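Local coordinates for protein Protease/Reverse transcriptase/ribonuclease H (Eastern chimpanzee simian foamy virus, PDB 7KSF) that combines an aspartic protease region, a reverse transcriptase that copies viral RNA into DNA, and an RNase H that probably degrades the RNA strand of hybrids, at residues V217-L223 with G283-S287; K169-I174 with R207-V211; I234-V239 with N304-Y308; L499-H503 with W545-M549. The protein carries 1 engineered substitution. One frame throughout, in Å; residues are numbered along the deposited sequence.

Contact 1 (V217-L223 with G283-S287)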
loop_
_atom_site.group_PDB
_atom_site.type_symbol
_atom_site.label_atom_id
_atom_site.label_comp_id
_atom_site.label_asym_id
_atom_site.label_seq_id
_atom_site.Cartn_x
_atom_site.Cartn_y
_atom_site.Cartn_z
ATOM N N VAL A 217 12.052 13.392 21.763
ATOM C CA VAL A 217 13.032 12.460 22.307
ATOM C C VAL A 217 14.104 12.133 21.274
ATOM O O VAL A 217 15.261 11.890 21.632
ATOM C CB VAL A 217 12.328 11.190 22.811
ATOM C CG1 VAL A 217 13.296 10.314 23.585
ATOM C CG2 VAL A 217 11.130 11.552 23.670
ATOM N N ASN A 218 13.749 12.137 19.985
ATOM C CA ASN A 218 14.705 11.745 18.956
ATOM C C ASN A 218 15.831 12.762 18.803
ATOM O O ASN A 218 16.958 12.384 18.465
ATOM C CB ASN A 218 13.977 11.540 17.627
ATOM C CG ASN A 218 12.870 10.507 17.722
ATOM O OD1 ASN A 218 12.880 9.651 18.606
ATOM N ND2 ASN A 218 11.904 10.589 16.814
ATOM N N LYS A 219 15.551 14.049 19.039
ATOM C CA LYS A 219 16.610 15.052 19.032
ATOM C C LYS A 219 17.625 14.812 20.144
ATOM O O LYS A 219 18.773 15.256 20.031
ATOM C CB LYS A 219 16.013 16.455 19.166
ATOM C CG LYS A 219 15.576 16.800 20.581
ATOM C CD LYS A 219 14.894 18.158 20.646
ATOM C CE LYS A 219 14.474 18.489 22.070
ATOM N NZ LYS A 219 13.729 19.775 22.146
ATOM N N THR A 220 17.220 14.118 21.210
ATOM C CA THR A 220 18.126 13.808 22.310
ATOM C C THR A 220 18.953 12.565 22.011
ATOM O O THR A 220 20.181 12.579 22.141
ATOM C CB THR A 220 17.330 13.615 23.600
ATOM O OG1 THR A 220 16.858 14.884 24.073
ATOM C CG2 THR A 220 18.192 12.961 24.669
ATOM N N ILE A 221 18.265 11.488 21.618
ATOM C CA ILE A 221 18.933 10.191 21.301
ATOM C C ILE A 221 19.779 10.361 20.031
ATOM O O ILE A 221 19.205 10.727 18.987
ATOM C CB ILE A 221 17.894 9.062 21.147
ATOM C CG1 ILE A 221 17.490 8.473 22.501
ATOM C CG2 ILE A 221 18.400 7.990 20.192
ATOM C CD1 ILE A 221 16.845 9.469 23.434
ATOM N N PRO A 222 21.107 10.115 20.078
ATOM C CA PRO A 222 21.964 10.252 18.898
ATOM C C PRO A 222 21.873 9.007 18.003
ATOM O O PRO A 222 21.504 7.958 18.500
ATOM C CB PRO A 222 23.365 10.351 19.517
ATOM C CG PRO A 222 23.270 9.499 20.763
ATOM C CD PRO A 222 21.857 9.699 21.267
ATOM N N LEU A 223 22.207 9.157 16.717
ATOM C CA LEU A 223 22.157 8.025 15.753
ATOM C C LEU A 223 23.370 7.114 15.979
ATOM O O LEU A 223 24.394 7.317 15.296
ATOM C CB LEU A 223 22.145 8.585 14.326
ATOM C CG LEU A 223 20.759 8.838 13.733
ATOM C CD1 LEU A 223 20.837 8.981 12.222
ATOM C CD2 LEU A 223 19.796 7.725 14.115
ATOM N N GLY A 283 7.434 5.501 15.982
ATOM C CA GLY A 283 7.781 6.904 15.998
ATOM C C GLY A 283 9.054 7.228 16.748
ATOM O O GLY A 283 9.493 8.385 16.723
ATOM N N PHE A 284 9.654 6.247 17.421
ATOM C CA PHE A 284 10.923 6.420 18.110
ATOM C C PHE A 284 12.070 6.476 17.101
ATOM O O PHE A 284 11.936 6.059 15.947
ATOM C CB PHE A 284 11.144 5.284 19.114
ATOM C CG PHE A 284 12.408 5.410 19.920
ATOM C CD1 PHE A 284 13.503 4.602 19.648
ATOM C CD2 PHE A 284 12.506 6.337 20.942
ATOM C CE1 PHE A 284 14.667 4.718 20.385
ATOM C CE2 PHE A 284 13.667 6.456 21.685
ATOM C CZ PHE A 284 14.750 5.644 21.407
ATOM N N LEU A 285 13.211 7.000 17.553
ATOM C CA LEU A 285 14.324 7.253 16.646
ATOM C C LEU A 285 14.964 5.953 16.163
ATOM O O LEU A 285 15.182 5.770 14.962
ATOM C CB LEU A 285 15.364 8.143 17.328
ATOM C CG LEU A 285 16.485 8.666 16.430
ATOM C CD1 LEU A 285 15.913 9.429 15.242
ATOM C CD2 LEU A 285 17.450 9.539 17.215
ATOM N N ASN A 286 15.271 5.042 17.086
ATOM C CA ASN A 286 16.021 3.835 16.763
ATOM C C ASN A 286 15.153 2.589 16.628
ATOM O O ASN A 286 15.687 1.511 16.352
ATOM C CB ASN A 286 17.097 3.586 17.821
ATOM C CG ASN A 286 18.216 4.597 17.760
ATOM O OD1 ASN A 286 18.392 5.282 16.754
ATOM N ND2 ASN A 286 18.984 4.699 18.839
ATOM N N SER A 287 13.839 2.704 16.820
ATOM C CA SER A 287 12.971 1.532 16.711
ATOM C C SER A 287 13.005 0.890 15.329
ATOM O O SER A 287 13.147 -0.342 15.253
ATOM C CB SER A 287 11.545 1.903 17.122
ATOM O OG SER A 287 11.446 2.081 18.522
#

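Contact 2 (K169-I174 with R207-V211)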
loop_
_atom_site.group_PDB
_atom_site.type_symbol
_atom_site.label_atom_id
_atom_site.label_comp_id
_atom_site.label_asym_id
_atom_site.label_seq_id
_atom_site.Cartn_x
_atom_site.Cartn_y
_atom_site.Cartn_z
ATOM N N LYS A 169 -14.147 11.609 20.376
ATOM C CA LYS A 169 -14.711 10.627 19.459
ATOM C C LYS A 169 -13.736 9.491 19.169
ATOM O O LYS A 169 -14.158 8.434 18.693
ATOM C CB LYS A 169 -15.133 11.311 18.156
ATOM C CG LYS A 169 -16.155 10.537 17.335
ATOM C CD LYS A 169 -16.677 11.369 16.172
ATOM C CE LYS A 169 -17.813 10.665 15.443
ATOM N NZ LYS A 169 -18.359 11.498 14.335
ATOM N N ALA A 170 -12.447 9.689 19.458
ATOM C CA ALA A 170 -11.427 8.668 19.261
ATOM C C ALA A 170 -11.119 7.871 20.523
ATOM O O ALA A 170 -10.543 6.784 20.421
ATOM C CB ALA A 170 -10.129 9.308 18.750
ATOM N N LYS A 171 -11.494 8.377 21.696
ATOM C CA LYS A 171 -11.204 7.687 22.954
ATOM C C LYS A 171 -11.717 6.253 23.012
ATOM O O LYS A 171 -10.958 5.376 23.449
ATOM C CB LYS A 171 -11.766 8.493 24.131
ATOM C CG LYS A 171 -11.099 9.834 24.363
ATOM C CD LYS A 171 -11.731 10.543 25.551
ATOM C CE LYS A 171 -11.141 11.930 25.764
ATOM N NZ LYS A 171 -11.817 12.644 26.884
ATOM N N PRO A 172 -12.960 5.942 22.619
ATOM C CA PRO A 172 -13.431 4.551 22.780
ATOM C C PRO A 172 -12.625 3.532 21.993
ATOM O O PRO A 172 -12.271 2.471 22.529
ATOM C CB PRO A 172 -14.889 4.624 22.299
ATOM C CG PRO A 172 -15.277 6.053 22.437
ATOM C CD PRO A 172 -14.036 6.818 22.119
ATOM N N SER A 173 -12.325 3.817 20.725
ATOM C CA SER A 173 -11.582 2.865 19.905
ATOM C C SER A 173 -10.128 2.740 20.338
ATOM O O SER A 173 -9.497 1.714 20.063
ATOM C CB SER A 173 -11.658 3.270 18.433
ATOM O OG SER A 173 -11.318 4.635 18.264
ATOM N N ILE A 174 -9.587 3.752 21.014
ATOM C CA ILE A 174 -8.190 3.719 21.443
ATOM C C ILE A 174 -8.041 3.057 22.808
ATOM O O ILE A 174 -7.053 2.363 23.057
ATOM C CB ILE A 174 -7.608 5.147 21.445
ATOM C CG1 ILE A 174 -7.598 5.715 20.027
ATOM C CG2 ILE A 174 -6.210 5.158 22.038
ATOM C CD1 ILE A 174 -7.010 7.096 19.940
ATOM N N ARG A 207 -13.029 3.691 12.957
ATOM C CA ARG A 207 -12.378 3.804 14.254
ATOM C C ARG A 207 -11.147 4.702 14.140
ATOM O O ARG A 207 -10.893 5.327 13.107
ATOM C CB ARG A 207 -12.038 2.416 14.788
ATOM C CG ARG A 207 -13.226 1.687 15.390
ATOM C CD ARG A 207 -13.187 0.210 15.059
ATOM N NE ARG A 207 -11.876 -0.374 15.323
ATOM C CZ ARG A 207 -11.545 -1.625 15.022
ATOM N NH1 ARG A 207 -12.431 -2.427 14.444
ATOM N NH2 ARG A 207 -10.329 -2.075 15.296
ATOM N N TRP A 208 -10.369 4.778 15.220
ATOM C CA TRP A 208 -9.235 5.685 15.301
ATOM C C TRP A 208 -8.038 4.965 15.899
ATOM O O TRP A 208 -8.182 4.083 16.751
ATOM C CB TRP A 208 -9.556 6.920 16.153
ATOM C CG TRP A 208 -10.789 7.664 15.731
ATOM C CD1 TRP A 208 -12.084 7.236 15.824
ATOM C CD2 TRP A 208 -10.845 8.983 15.178
ATOM N NE1 TRP A 208 -12.937 8.199 15.350
ATOM C CE2 TRP A 208 -12.204 9.284 14.948
ATOM C CE3 TRP A 208 -9.880 9.938 14.852
ATOM C CZ2 TRP A 208 -12.616 10.496 14.406
ATOM C CZ3 TRP A 208 -10.291 11.141 14.314
ATOM C CH2 TRP A 208 -11.648 11.411 14.097
ATOM N N ARG A 209 -6.849 5.357 15.452
ATOM C CA ARG A 209 -5.600 4.852 15.995
ATOM C C ARG A 209 -4.785 6.021 16.532
ATOM O O ARG A 209 -4.820 7.124 15.979
ATOM C CB ARG A 209 -4.801 4.076 14.940
ATOM C CG ARG A 209 -4.602 4.824 13.633
ATOM C CD ARG A 209 -4.015 3.930 12.547
ATOM N NE ARG A 209 -2.717 3.369 12.917
ATOM C CZ ARG A 209 -1.550 3.947 12.658
ATOM N NH1 ARG A 209 -1.507 5.114 12.029
ATOM N NH2 ARG A 209 -0.419 3.362 13.032
ATOM N N MET A 210 -4.063 5.773 17.621
ATOM C CA MET A 210 -3.296 6.815 18.285
ATOM C C MET A 210 -1.914 6.955 17.655
ATOM O O MET A 210 -1.371 6.009 17.076
ATOM C CB MET A 210 -3.158 6.519 19.780
ATOM C CG MET A 210 -2.236 5.357 20.116
ATOM S SD MET A 210 -1.921 5.201 21.886
ATOM C CE MET A 210 -0.715 3.879 21.901
ATOM N N VAL A 211 -1.352 8.157 17.770
ATOM C CA VAL A 211 -0.039 8.474 17.221
ATOM C C VAL A 211 0.749 9.241 18.273
ATOM O O VAL A 211 0.234 10.194 18.867
ATOM C CB VAL A 211 -0.140 9.293 15.919
ATOM C CG1 VAL A 211 1.242 9.717 15.450
ATOM C CG2 VAL A 211 -0.845 8.490 14.836
#

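Contact 3 (I234-V239 with N304-Y308)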
loop_
_atom_site.group_PDB
_atom_site.type_symbol
_atom_site.label_atom_id
_atom_site.label_comp_id
_atom_site.label_asym_id
_atom_site.label_seq_id
_atom_site.Cartn_x
_atom_site.Cartn_y
_atom_site.Cartn_z
ATOM N N ILE A 234 18.019 -0.961 -0.999
ATOM C CA ILE A 234 17.269 -2.211 -1.056
ATOM C C ILE A 234 16.720 -2.444 -2.456
ATOM O O ILE A 234 16.870 -3.530 -3.025
ATOM C CB ILE A 234 16.144 -2.214 -0.004
ATOM C CG1 ILE A 234 16.723 -2.392 1.400
ATOM C CG2 ILE A 234 15.121 -3.306 -0.311
ATOM C CD1 ILE A 234 15.670 -2.493 2.481
ATOM N N LEU A 235 16.083 -1.423 -3.038
ATOM C CA LEU A 235 15.440 -1.586 -4.339
ATOM C C LEU A 235 16.429 -1.917 -5.447
ATOM O O LEU A 235 16.015 -2.413 -6.499
ATOM C CB LEU A 235 14.659 -0.322 -4.699
ATOM C CG LEU A 235 13.453 0.008 -3.817
ATOM C CD1 LEU A 235 12.855 1.341 -4.216
ATOM C CD2 LEU A 235 12.405 -1.088 -3.890
ATOM N N ALA A 236 17.720 -1.652 -5.243
ATOM C CA ALA A 236 18.715 -1.941 -6.272
ATOM C C ALA A 236 19.083 -3.420 -6.295
ATOM O O ALA A 236 19.282 -3.994 -7.371
ATOM C CB ALA A 236 19.962 -1.082 -6.047
ATOM N N THR A 237 19.164 -4.052 -5.129
ATOM C CA THR A 237 19.595 -5.439 -5.011
ATOM C C THR A 237 18.464 -6.445 -5.161
ATOM O O THR A 237 18.710 -7.648 -5.050
ATOM C CB THR A 237 20.283 -5.665 -3.659
ATOM O OG1 THR A 237 19.409 -5.245 -2.609
ATOM C CG2 THR A 237 21.571 -4.872 -3.575
ATOM N N ILE A 238 17.232 -5.982 -5.391
ATOM C CA ILE A 238 16.092 -6.889 -5.459
ATOM C C ILE A 238 16.276 -7.874 -6.611
ATOM O O ILE A 238 17.092 -7.675 -7.519
ATOM C CB ILE A 238 14.773 -6.122 -5.618
ATOM C CG1 ILE A 238 14.782 -5.346 -6.936
ATOM C CG2 ILE A 238 14.560 -5.191 -4.445
ATOM C CD1 ILE A 238 13.518 -4.595 -7.212
ATOM N N VAL A 239 15.511 -8.964 -6.557
ATOM C CA VAL A 239 15.522 -10.000 -7.585
ATOM C C VAL A 239 14.073 -10.363 -7.876
ATOM O O VAL A 239 13.425 -11.028 -7.062
ATOM C CB VAL A 239 16.308 -11.253 -7.164
ATOM C CG1 VAL A 239 16.210 -12.328 -8.251
ATOM C CG2 VAL A 239 17.758 -10.916 -6.880
ATOM N N ASN A 304 16.818 -15.450 -1.492
ATOM C CA ASN A 304 16.368 -14.128 -1.915
ATOM C C ASN A 304 15.385 -13.524 -0.920
ATOM O O ASN A 304 14.337 -14.102 -0.641
ATOM C CB ASN A 304 15.723 -14.200 -3.301
ATOM C CG ASN A 304 16.677 -14.714 -4.359
ATOM O OD1 ASN A 304 17.776 -15.174 -4.052
ATOM N ND2 ASN A 304 16.261 -14.637 -5.618
ATOM N N VAL A 305 15.731 -12.353 -0.395
ATOM C CA VAL A 305 14.871 -11.661 0.557
ATOM C C VAL A 305 15.202 -10.176 0.637
ATOM O O VAL A 305 16.294 -9.752 0.264
ATOM C CB VAL A 305 14.994 -12.265 1.970
ATOM C CG1 VAL A 305 16.408 -12.098 2.504
ATOM C CG2 VAL A 305 13.980 -11.630 2.907
ATOM N N GLN A 306 14.256 -9.393 1.143
ATOM C CA GLN A 306 14.463 -7.967 1.322
ATOM C C GLN A 306 13.461 -7.507 2.366
ATOM O O GLN A 306 12.263 -7.741 2.213
ATOM C CB GLN A 306 14.247 -7.218 0.007
ATOM C CG GLN A 306 15.181 -7.654 -1.110
ATOM C CD GLN A 306 16.642 -7.456 -0.758
ATOM O OE1 GLN A 306 16.970 -6.831 0.249
ATOM N NE2 GLN A 306 17.527 -7.992 -1.589
ATOM N N VAL A 307 13.932 -6.859 3.422
ATOM C CA VAL A 307 13.014 -6.405 4.454
ATOM C C VAL A 307 13.117 -4.919 4.772
ATOM O O VAL A 307 14.188 -4.420 5.115
ATOM C CB VAL A 307 13.213 -7.197 5.760
ATOM C CG1 VAL A 307 12.263 -6.695 6.838
ATOM C CG2 VAL A 307 13.008 -8.681 5.513
ATOM N N TYR A 308 11.993 -4.224 4.667
ATOM C CA TYR A 308 11.941 -2.809 4.996
ATOM C C TYR A 308 10.819 -2.663 6.007
ATOM O O TYR A 308 9.669 -2.992 5.719
ATOM C CB TYR A 308 11.673 -1.967 3.750
ATOM C CG TYR A 308 11.801 -0.479 3.981
ATOM C CD1 TYR A 308 13.041 0.145 3.932
ATOM C CD2 TYR A 308 10.685 0.302 4.250
ATOM C CE1 TYR A 308 13.164 1.505 4.143
ATOM C CE2 TYR A 308 10.799 1.662 4.462
ATOM C CZ TYR A 308 12.042 2.258 4.408
ATOM O OH TYR A 308 12.159 3.613 4.619
#

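Contact 4 (L499-H503 with W545-M549)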
loop_
_atom_site.group_PDB
_atom_site.type_symbol
_atom_site.label_atom_id
_atom_site.label_comp_id
_atom_site.label_asym_id
_atom_site.label_seq_id
_atom_site.Cartn_x
_atom_site.Cartn_y
_atom_site.Cartn_z
ATOM N N LEU A 499 6.476 14.415 -2.265
ATOM C CA LEU A 499 7.480 13.563 -1.640
ATOM C C LEU A 499 7.442 12.151 -2.205
ATOM O O LEU A 499 8.487 11.572 -2.527
ATOM C CB LEU A 499 7.273 13.548 -0.128
ATOM C CG LEU A 499 7.411 14.912 0.539
ATOM C CD1 LEU A 499 7.007 14.834 1.998
ATOM C CD2 LEU A 499 8.837 15.420 0.398
ATOM N N THR A 500 6.245 11.568 -2.324
ATOM C CA THR A 500 6.147 10.258 -2.956
ATOM C C THR A 500 6.518 10.324 -4.429
ATOM O O THR A 500 6.941 9.317 -5.006
ATOM C CB THR A 500 4.745 9.675 -2.790
ATOM O OG1 THR A 500 4.713 8.362 -3.366
ATOM C CG2 THR A 500 3.713 10.548 -3.487
ATOM N N THR A 501 6.360 11.492 -5.056
ATOM C CA THR A 501 6.840 11.664 -6.419
ATOM C C THR A 501 8.364 11.662 -6.458
ATOM O O THR A 501 8.968 11.016 -7.323
ATOM C CB THR A 501 6.286 12.960 -7.014
ATOM O OG1 THR A 501 4.862 12.977 -6.878
ATOM C CG2 THR A 501 6.647 13.064 -8.481
ATOM N N MET A 502 8.998 12.379 -5.528
ATOM C CA MET A 502 10.455 12.359 -5.443
ATOM C C MET A 502 10.964 10.961 -5.141
ATOM O O MET A 502 12.015 10.552 -5.647
ATOM C CB MET A 502 10.945 13.326 -4.369
ATOM C CG MET A 502 10.642 14.778 -4.639
ATOM S SD MET A 502 11.675 15.848 -3.627
ATOM C CE MET A 502 10.678 17.329 -3.619
ATOM N N HIS A 503 10.240 10.222 -4.299
ATOM C CA HIS A 503 10.639 8.855 -3.982
ATOM C C HIS A 503 10.701 8.004 -5.244
ATOM O O HIS A 503 11.680 7.288 -5.476
ATOM C CB HIS A 503 9.675 8.259 -2.957
ATOM C CG HIS A 503 10.048 6.881 -2.508
ATOM N ND1 HIS A 503 9.219 5.793 -2.676
ATOM C CD2 HIS A 503 11.166 6.412 -1.901
ATOM C CE1 HIS A 503 9.807 4.715 -2.192
ATOM N NE2 HIS A 503 10.989 5.062 -1.717
ATOM N N TRP A 545 6.875 8.751 5.423
ATOM C CA TRP A 545 7.719 9.878 5.814
ATOM C C TRP A 545 9.121 9.419 6.199
ATOM O O TRP A 545 10.111 10.055 5.820
ATOM C CB TRP A 545 7.058 10.647 6.960
ATOM C CG TRP A 545 5.937 11.537 6.507
ATOM C CD1 TRP A 545 4.638 11.177 6.288
ATOM C CD2 TRP A 545 6.020 12.938 6.217
ATOM N NE1 TRP A 545 3.908 12.269 5.881
ATOM C CE2 TRP A 545 4.733 13.360 5.830
ATOM C CE3 TRP A 545 7.056 13.875 6.247
ATOM C CZ2 TRP A 545 4.458 14.681 5.473
ATOM C CZ3 TRP A 545 6.782 15.184 5.896
ATOM C CH2 TRP A 545 5.491 15.576 5.515
ATOM N N ILE A 546 9.224 8.321 6.950
ATOM C CA ILE A 546 10.530 7.744 7.265
ATOM C C ILE A 546 11.275 7.389 5.984
ATOM O O ILE A 546 12.450 7.735 5.812
ATOM C CB ILE A 546 10.365 6.515 8.169
ATOM C CG1 ILE A 546 9.757 6.921 9.509
ATOM C CG2 ILE A 546 11.700 5.804 8.355
ATOM C CD1 ILE A 546 9.428 5.758 10.402
ATOM N N THR A 547 10.603 6.683 5.074
ATOM C CA THR A 547 11.202 6.391 3.780
ATOM C C THR A 547 11.604 7.671 3.059
ATOM O O THR A 547 12.622 7.711 2.361
ATOM C CB THR A 547 10.234 5.570 2.925
ATOM O OG1 THR A 547 9.782 4.426 3.663
ATOM C CG2 THR A 547 10.914 5.090 1.663
ATOM N N TRP A 548 10.831 8.744 3.241
ATOM C CA TRP A 548 11.164 10.010 2.601
ATOM C C TRP A 548 12.323 10.708 3.311
ATOM O O TRP A 548 13.242 11.218 2.663
ATOM C CB TRP A 548 9.929 10.911 2.556
ATOM C CG TRP A 548 8.823 10.363 1.702
ATOM C CD1 TRP A 548 8.952 9.522 0.633
ATOM C CD2 TRP A 548 7.420 10.597 1.860
ATOM N NE1 TRP A 548 7.715 9.230 0.110
ATOM C CE2 TRP A 548 6.758 9.877 0.846
ATOM C CE3 TRP A 548 6.660 11.351 2.760
ATOM C CZ2 TRP A 548 5.371 9.891 0.706
ATOM C CZ3 TRP A 548 5.286 11.365 2.619
ATOM C CH2 TRP A 548 4.657 10.640 1.598
ATOM N N MET A 549 12.302 10.726 4.644
ATOM C CA MET A 549 13.331 11.455 5.378
ATOM C C MET A 549 14.690 10.775 5.296
ATOM O O MET A 549 15.724 11.444 5.416
ATOM C CB MET A 549 12.918 11.618 6.838
ATOM C CG MET A 549 11.674 12.459 7.010
ATOM S SD MET A 549 11.795 13.974 6.038
ATOM C CE MET A 549 10.376 14.875 6.654
#

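Contact 1 (V217-L223 with G283-S287)
Asn218 ND2 donates to the carbonyl O of Gly283 at 3.3 Å, the one hydrogen bond between residues 217-223 and 283-287. Its N-H points almost straight at the acceptor (175°), and the donor lies in the carbonyl plane with a C=O...N angle of 153°. By sequence this joins two reverse transcriptase motifs: the LDYREVN segment, whose short helix ends near Asn218, and the LPQGF loop of residues 280-284, which leads into helix 287-299. A chi1 of -57° directs the Asn218 amide to the loop, where OD1 lies near Leu285 N at an angle too poor for a hydrogen bond. Asn218 CB also packs, 3.7 Å from Leu285 CD1, the two side chains running past each other in opposite senses. At the helix end, Val217 O accepts from the amides of both Thr220 and Ile221, a turn that brings Ile221 round to the loop. There Ile221 crosses Phe284 at nearly a right angle, with CG1 4.1 Å from ring atom CZ, while Val217 CG1 meets the rim of the same ring at CE2 (4.3 Å). The loop is tied to its helix by Ser287 OG bonding to Pro281 O. Further along, Leu223 CD2 approaches Leu285 CG at 4.1 Å, and Ile221 CG2 packs 3.6 Å from Asn286 ND2.

Contact 2 (K169-I174 with R207-V211)
The indole of Trp208 turns one face to the start of helix 171-184, and the methyl of Ala170 sits on it. Ala170 CB is 3.9 Å from the centroid of the five-membered ring and 30° off the ring normal, a CH-pi contact displaced toward the rim. The carbonyl carbon of Lys169 lies over that same face, so backbone as well as methyl covers the ring. Ser173 comes in differently: its OG is near the indole plane, at the edge, 3.6 Å from Trp208 CD1. This hydroxyl accepts a weak hydrogen bond from Trp208 N (3.2 Å, bent to 133°) and itself donates to Ala170 O at 3.1 Å, from above the carbonyl plane. A chi1 of 50°, which sets OG between backbone N and carbonyl carbon, lets it serve both partners, and Ala170 O also takes the helical bond from Ile174 N. The strand belongs to the two-stranded antiparallel hairpin 198-202/208-212, probably the counterpart of the fingers hairpin of other retroviral reverse transcriptases, so the contact seats this hairpin on the neighbouring helix. Further along, Ile174 and Met210 cross obliquely, CD1 of the isoleucine 3.9 Å from CB of the methionine. At the other end Arg207 lays its CB and CG along Ser173 CB, each at 3.8 Å, while its guanidinium NH2 forms a salt bridge with Glu138.

Contact 3 (I234-V239 with N304-Y308)
Strand 306-308 enters the hairpin that, by sequence, carries the YxDD motif of the reverse transcriptase palm, with Tyr308 as its first residue; the end of helix 231-237 lies over one side of it. Ile234 and Gln306 bury the most surface here. They slide past one another in opposite directions, bringing Ile234 CG2 to 4.0 Å from both CB and OE1 of Gln306. The other branch of the isoleucine runs out extended (chi2 -176°), which carries Ile234 CD1 along the strand to 3.6 Å from Val307 O. The same methyl reaches the edge of the tyrosine ring, where Ile234 CD1 lies 4.0 Å from Tyr308 CD1, near the ring plane. In Gln306 the bend at chi2 (-60°) turns the amide toward Thr237, whose side chain it crosses at about a right angle, and Gln306 CG comes 4.2 Å from Ile238 CG2. Thr237 OG1 has a partner in its own helix, donating to Ile234 O at 3.1 Å from a position tilted 28° out of the carbonyl plane. Past the helix, Val239 lies near Asn304. The strand pairs with strand 311-316 through the backbones of Gln306 and Tyr313; Val307 points away from helix 231-237 and packs on Val295 and Leu299 of helix 287-299.

Contact 4 (L499-H503 with W545-M549)
Trp548 and Leu499 bury the most surface in this helix-helix contact, and they meet flat against aliphatic. Leu499 CB stands over the six-membered ring of Trp548, 3.7 Å from its centroid and only 17° off the normal, so the CH-pi contact is nearly central. Thr500 N lies over the same face nearer the rim, and Thr500 CB comes 3.6 Å from Trp548 CZ2. Leu499 continues past this ring: its CD1 reaches the face of Trp545, 4.1 Å from the six-membered centroid, alongside Trp548 CZ3, which covers that face too. The leucine is thus shared between two indoles. Trp545 NE1 bonds to Glu496 one turn earlier on the leucine's helix, and Arg538 forms a cation-pi contact with the indole.

The edge of Trp548 points toward the face of His503, third in buried surface, in an offset edge-to-face pair with centroids 5.7 Å apart and planes at 64°. With CG anti to the backbone N, the His503 ring extends to Thr547, whose CG2 lies 3.4 Å from His503 NE2; that nitrogen is hydrogen-bonded to Ser231 OG. The short axes cross at 58° and approach to 10.0 Å, a spacing filled by the tryptophan. Helix 494-513 follows strand 477-484, and helix 542-549 lies in the connection from strand 518-522 to its parallel neighbour 557-561; the 3-2-1-4-5 strand order is that of an RNase H-like fold, consistent with the connection domain of retroviral reverse transcriptases.

In the fold
Contacts 3 and 4 touch directly: Tyr308 OH lies 2.7 Å from Thr547 OG1, a probable hydrogen bond that would link the hairpin carrying the YxDD motif to the RNase H-like domain. Their centres are 18 Å apart. Contacts 1 and 2 follow in series, strand 208-212 running on into helix 215-218, with nearest atoms about 7 Å apart and centres 25 Å apart. Contacts 1 and 3 interleave: 234-239 comes between 217-223 and 283-287, and 304-308 follows. Contacts 2 and 3, with centres 35 Å apart, lie on opposite sides of the chain's centre. The calcium ion is bound at Gly596 and Glu642, outside all four contacts.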